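Local coordinates for protein aspartate aminotransferase (Leishmania major, PDB 4H51) that probably transfers amino groups between L-aspartate and 2-oxoglutarate, using a pyridoxal phosphate cofactor held on a lysine, and works as a homodimer, at residues P139-H150 and S191-P202. Sequence-based numbering, arbitrary orientation.
Sequences PIYLSDPTWPNH and SVFILHQCAHNP
Tyr141 and Phe193 lay their rings in an offset stack on two neighbouring parallel strands, 140-144 and 192-196, in the central mixed sheet of the fold type I pyridoxal phosphate enzymes. The planes are within 2° of parallel, and Phe193 CZ sits 3.5 Å from Tyr141 CD1, toward the rim of the tyrosine ring. Sharing a sheet face and nearly the same chi1 (about -78°), with CG anti to the carbonyl carbon, the two rings run side by side. Backbone hydrogen bonds from Val192 N to Pro139 O, Tyr141 N to Val192 O and Ile194 N to Tyr141 O fix the register, while Ile140 packs alongside Val192 on the other face.

Where paired strands part, a water can take over a backbone link: here one accepts from Ser143 N and donates to Ile194 O. Beyond it, Thr146 OG1 lies in the ring plane of His196, 2.8 Å from its NE2, and is also hydrogen-bonded to His150 ND1. His150 and His196 form an offset edge-to-face pair at 71°, Ile194 CG2 covers one His150 face, and Asp229 is hydrogen-bonded to His150 NE2. Nearby, Asn201, its OD1 hydrogen-bonded to Arg392, gives an ND2 hydrogen bond to O3 of the pyridoxal phosphate on modified Lys265, placing this end at the active site. His200, its ND1 hydrogen-bonded to Thr203, lays CD2 over the His196 ring centre; its NE2 donates in its own ring plane to Ser143 OG, 2.9 Å away, which donates to Pro145 O.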
loop_
_atom_site.group_PDB
_atom_site.type_symbol
_atom_site.label_atom_id
_atom_site.label_comp_id
_atom_site.label_asym_id
_atom_site.label_seq_id
_atom_site.Cartn_x
_atom_site.Cartn_y
_atom_site.Cartn_z
ATOM N N PRO B 139 -24.460 7.295 9.296
ATOM C CA PRO B 139 -24.540 6.412 8.122
ATOM C C PRO B 139 -23.541 6.796 7.051
ATOM O O PRO B 139 -23.266 8.001 6.836
ATOM C CB PRO B 139 -25.991 6.581 7.621
ATOM C CG PRO B 139 -26.563 7.716 8.362
ATOM C CD PRO B 139 -25.609 8.217 9.394
ATOM N N ILE B 140 -23.019 5.778 6.367
ATOM C CA ILE B 140 -22.230 5.968 5.194
ATOM C C ILE B 140 -22.956 5.176 4.133
ATOM O O ILE B 140 -23.266 3.985 4.348
ATOM C CB ILE B 140 -20.731 5.590 5.395
ATOM C CG1 ILE B 140 -19.914 5.720 4.121
ATOM C CG2 ILE B 140 -20.579 4.153 5.933
ATOM C CD1 ILE B 140 -18.420 5.897 4.422
ATOM N N TYR B 141 -23.235 5.846 3.007
ATOM C CA TYR B 141 -24.083 5.310 1.978
ATOM C C TYR B 141 -23.367 4.825 0.732
ATOM O O TYR B 141 -22.564 5.522 0.154
ATOM C CB TYR B 141 -25.116 6.356 1.582
ATOM C CG TYR B 141 -26.260 6.493 2.533
ATOM C CD1 TYR B 141 -26.204 7.343 3.648
ATOM C CD2 TYR B 141 -27.432 5.826 2.290
ATOM C CE1 TYR B 141 -27.273 7.427 4.516
ATOM C CE2 TYR B 141 -28.518 5.931 3.119
ATOM C CZ TYR B 141 -28.440 6.719 4.232
ATOM O OH TYR B 141 -29.571 6.793 5.009
ATOM N N LEU B 142 -23.746 3.631 0.298
ATOM C CA LEU B 142 -23.284 3.031 -0.935
ATOM C C LEU B 142 -24.446 2.905 -1.923
ATOM O O LEU B 142 -25.577 2.764 -1.524
ATOM C CB LEU B 142 -22.749 1.636 -0.607
ATOM C CG LEU B 142 -21.590 1.510 0.398
ATOM C CD1 LEU B 142 -21.191 0.038 0.591
ATOM C CD2 LEU B 142 -20.393 2.315 -0.101
ATOM N N SER B 143 -24.160 2.919 -3.218
ATOM C CA SER B 143 -25.180 2.710 -4.223
ATOM C C SER B 143 -25.696 1.252 -4.208
ATOM O O SER B 143 -24.968 0.293 -3.936
ATOM C CB SER B 143 -24.672 3.105 -5.617
ATOM O OG SER B 143 -23.589 2.287 -6.035
ATOM N N ASP B 144 -26.972 1.121 -4.518
ATOM C CA ASP B 144 -27.611 -0.162 -4.756
ATOM C C ASP B 144 -27.652 -0.480 -6.233
ATOM O O ASP B 144 -28.491 0.026 -6.951
ATOM C CB ASP B 144 -29.048 -0.093 -4.250
ATOM C CG ASP B 144 -29.842 -1.364 -4.560
ATOM O OD1 ASP B 144 -29.213 -2.444 -4.686
ATOM O OD2 ASP B 144 -31.068 -1.239 -4.744
ATOM N N PRO B 145 -26.752 -1.322 -6.718
ATOM C CA PRO B 145 -25.645 -2.024 -6.146
ATOM C C PRO B 145 -24.356 -1.188 -6.373
ATOM O O PRO B 145 -24.418 -0.122 -6.974
ATOM C CB PRO B 145 -25.602 -3.268 -7.026
ATOM C CG PRO B 145 -25.873 -2.759 -8.338
ATOM C CD PRO B 145 -26.810 -1.582 -8.170
ATOM N N THR B 146 -23.213 -1.733 -5.963
ATOM C CA THR B 146 -21.939 -1.032 -6.067
ATOM C C THR B 146 -20.796 -2.022 -6.242
ATOM O O THR B 146 -20.992 -3.236 -6.268
ATOM C CB THR B 146 -21.695 -0.135 -4.818
ATOM O OG1 THR B 146 -20.637 0.799 -5.114
ATOM C CG2 THR B 146 -21.400 -0.967 -3.523
ATOM N N TRP B 147 -19.584 -1.479 -6.286
ATOM C CA TRP B 147 -18.385 -2.279 -6.352
ATOM C C TRP B 147 -18.346 -3.163 -5.164
ATOM O O TRP B 147 -18.390 -2.697 -4.034
ATOM C CB TRP B 147 -17.213 -1.364 -6.317
ATOM C CG TRP B 147 -15.861 -1.991 -6.355
ATOM C CD1 TRP B 147 -15.410 -3.005 -7.174
ATOM C CD2 TRP B 147 -14.678 -1.497 -5.670
ATOM N NE1 TRP B 147 -14.058 -3.211 -7.003
ATOM C CE2 TRP B 147 -13.557 -2.320 -6.120
ATOM C CE3 TRP B 147 -14.449 -0.516 -4.740
ATOM C CZ2 TRP B 147 -12.272 -2.168 -5.586
ATOM C CZ3 TRP B 147 -13.151 -0.355 -4.224
ATOM C CH2 TRP B 147 -12.090 -1.151 -4.659
ATOM N N PRO B 148 -18.209 -4.490 -5.394
ATOM C CA PRO B 148 -18.312 -5.370 -4.261
ATOM C C PRO B 148 -17.351 -5.036 -3.164
ATOM O O PRO B 148 -17.694 -5.234 -2.019
ATOM C CB PRO B 148 -17.996 -6.738 -4.853
ATOM C CG PRO B 148 -18.506 -6.647 -6.244
ATOM C CD PRO B 148 -18.188 -5.233 -6.668
ATOM N N ASN B 149 -16.177 -4.461 -3.470
ATOM C CA ASN B 149 -15.231 -4.169 -2.416
ATOM C C ASN B 149 -15.551 -2.931 -1.567
ATOM O O ASN B 149 -14.957 -2.757 -0.529
ATOM C CB ASN B 149 -13.823 -4.018 -3.008
ATOM C CG ASN B 149 -12.694 -4.316 -1.993
ATOM O OD1 ASN B 149 -12.871 -5.174 -1.134
ATOM N ND2 ASN B 149 -11.492 -3.684 -2.166
ATOM N N HIS B 150 -16.473 -2.052 -1.970
ATOM C CA HIS B 150 -16.806 -0.864 -1.136
ATOM C C HIS B 150 -17.165 -1.252 0.277
ATOM O O HIS B 150 -16.705 -0.640 1.223
ATOM C CB HIS B 150 -17.970 -0.022 -1.714
ATOM C CG HIS B 150 -17.554 1.013 -2.747
ATOM N ND1 HIS B 150 -18.414 1.487 -3.710
ATOM C CD2 HIS B 150 -16.342 1.660 -2.968
ATOM C CE1 HIS B 150 -17.772 2.377 -4.466
ATOM N NE2 HIS B 150 -16.507 2.464 -4.034
ATOM N N SER B 191 -24.721 12.978 6.704
ATOM C CA SER B 191 -24.306 11.623 6.398
ATOM C C SER B 191 -23.201 11.627 5.318
ATOM O O SER B 191 -22.905 12.670 4.709
ATOM C CB SER B 191 -25.465 10.791 5.913
ATOM O OG SER B 191 -26.480 10.690 6.896
ATOM N N VAL B 192 -22.538 10.495 5.138
ATOM C CA VAL B 192 -21.525 10.339 4.109
ATOM C C VAL B 192 -22.073 9.558 2.920
ATOM O O VAL B 192 -22.694 8.509 3.127
ATOM C CB VAL B 192 -20.306 9.610 4.646
ATOM C CG1 VAL B 192 -19.219 9.582 3.552
ATOM C CG2 VAL B 192 -19.764 10.311 5.881
ATOM N N PHE B 193 -21.880 10.060 1.696
ATOM C CA PHE B 193 -22.312 9.359 0.491
ATOM C C PHE B 193 -21.124 9.083 -0.397
ATOM O O PHE B 193 -20.439 10.029 -0.834
ATOM C CB PHE B 193 -23.324 10.167 -0.293
ATOM C CG PHE B 193 -24.699 10.101 0.277
ATOM C CD1 PHE B 193 -25.006 10.788 1.450
ATOM C CD2 PHE B 193 -25.649 9.280 -0.281
ATOM C CE1 PHE B 193 -26.267 10.699 1.998
ATOM C CE2 PHE B 193 -26.895 9.189 0.274
ATOM C CZ PHE B 193 -27.196 9.884 1.444
ATOM N N ILE B 194 -20.905 7.798 -0.688
ATOM C CA ILE B 194 -19.929 7.381 -1.715
ATOM C C ILE B 194 -20.644 7.325 -3.063
ATOM O O ILE B 194 -21.519 6.500 -3.276
ATOM C CB ILE B 194 -19.259 6.070 -1.343
ATOM C CG1 ILE B 194 -18.501 6.233 -0.019
ATOM C CG2 ILE B 194 -18.331 5.580 -2.469
ATOM C CD1 ILE B 194 -17.710 5.008 0.407
ATOM N N LEU B 195 -20.224 8.227 -3.957
ATOM C CA LEU B 195 -20.710 8.372 -5.326
ATOM C C LEU B 195 -19.679 7.987 -6.369
ATOM O O LEU B 195 -18.540 8.369 -6.281
ATOM C CB LEU B 195 -21.107 9.808 -5.542
ATOM C CG LEU B 195 -22.116 10.381 -4.513
ATOM C CD1 LEU B 195 -22.320 11.832 -4.868
ATOM C CD2 LEU B 195 -23.463 9.586 -4.527
ATOM N N HIS B 196 -20.093 7.233 -7.394
ATOM C CA HIS B 196 -19.222 6.935 -8.507
ATOM C C HIS B 196 -19.217 8.121 -9.408
ATOM O O HIS B 196 -20.289 8.515 -9.927
ATOM C CB HIS B 196 -19.733 5.726 -9.294
ATOM C CG HIS B 196 -19.828 4.442 -8.485
ATOM N ND1 HIS B 196 -19.153 3.315 -8.824
ATOM C CD2 HIS B 196 -20.519 4.142 -7.334
ATOM C CE1 HIS B 196 -19.459 2.336 -7.941
ATOM N NE2 HIS B 196 -20.274 2.840 -7.022
ATOM N N GLN B 197 -18.009 8.657 -9.636
ATOM C CA GLN B 197 -17.815 9.894 -10.366
ATOM C C GLN B 197 -18.264 9.774 -11.832
ATOM O O GLN B 197 -18.903 10.688 -12.360
ATOM C CB GLN B 197 -16.348 10.344 -10.235
ATOM C CG GLN B 197 -16.132 11.834 -10.364
ATOM C CD GLN B 197 -16.171 12.349 -11.797
ATOM O OE1 GLN B 197 -16.616 13.461 -12.051
ATOM N NE2 GLN B 197 -15.634 11.590 -12.698
ATOM N N CYS B 198 -17.970 8.629 -12.447
ATOM C CA CYS B 198 -18.494 8.268 -13.764
ATOM C C CYS B 198 -18.280 6.761 -13.931
ATOM O O CYS B 198 -17.556 6.143 -13.145
ATOM C CB CYS B 198 -17.814 9.093 -14.875
ATOM S SG CYS B 198 -16.111 8.607 -15.205
ATOM N N ALA B 199 -18.857 6.169 -14.964
ATOM C CA ALA B 199 -18.643 4.740 -15.278
ATOM C C ALA B 199 -18.963 3.862 -14.075
ATOM O O ALA B 199 -18.142 3.147 -13.541
ATOM C CB ALA B 199 -17.236 4.470 -15.812
ATOM N N HIS B 200 -20.206 3.971 -13.621
ATOM C CA HIS B 200 -20.669 3.190 -12.494
ATOM C C HIS B 200 -20.305 1.745 -12.599
ATOM O O HIS B 200 -20.491 1.109 -13.664
ATOM C CB HIS B 200 -22.195 3.330 -12.363
ATOM C CG HIS B 200 -22.716 2.780 -11.067
ATOM N ND1 HIS B 200 -23.254 1.565 -10.956
ATOM C CD2 HIS B 200 -22.693 3.324 -9.785
ATOM C CE1 HIS B 200 -23.562 1.324 -9.662
ATOM N NE2 HIS B 200 -23.228 2.404 -8.945
ATOM N N ASN B 201 -19.781 1.221 -11.494
ATOM C CA ASN B 201 -19.434 -0.182 -11.331
ATOM C C ASN B 201 -20.388 -0.760 -10.294
ATOM O O ASN B 201 -20.330 -0.367 -9.122
ATOM C CB ASN B 201 -17.980 -0.316 -10.909
ATOM C CG ASN B 201 -17.570 -1.762 -10.625
ATOM O OD1 ASN B 201 -18.378 -2.679 -10.732
ATOM N ND2 ASN B 201 -16.346 -1.955 -10.194
ATOM N N PRO B 202 -21.252 -1.726 -10.686
ATOM C CA PRO B 202 -21.230 -2.601 -11.870
ATOM C C PRO B 202 -22.198 -2.357 -13.024
ATOM O O PRO B 202 -22.182 -3.136 -14.003
ATOM C CB PRO B 202 -21.548 -3.950 -11.224
ATOM C CG PRO B 202 -22.685 -3.567 -10.277
ATOM C CD PRO B 202 -22.175 -2.276 -9.654
HETATM O O HOH W 1 -21.289 3.585 -3.702
#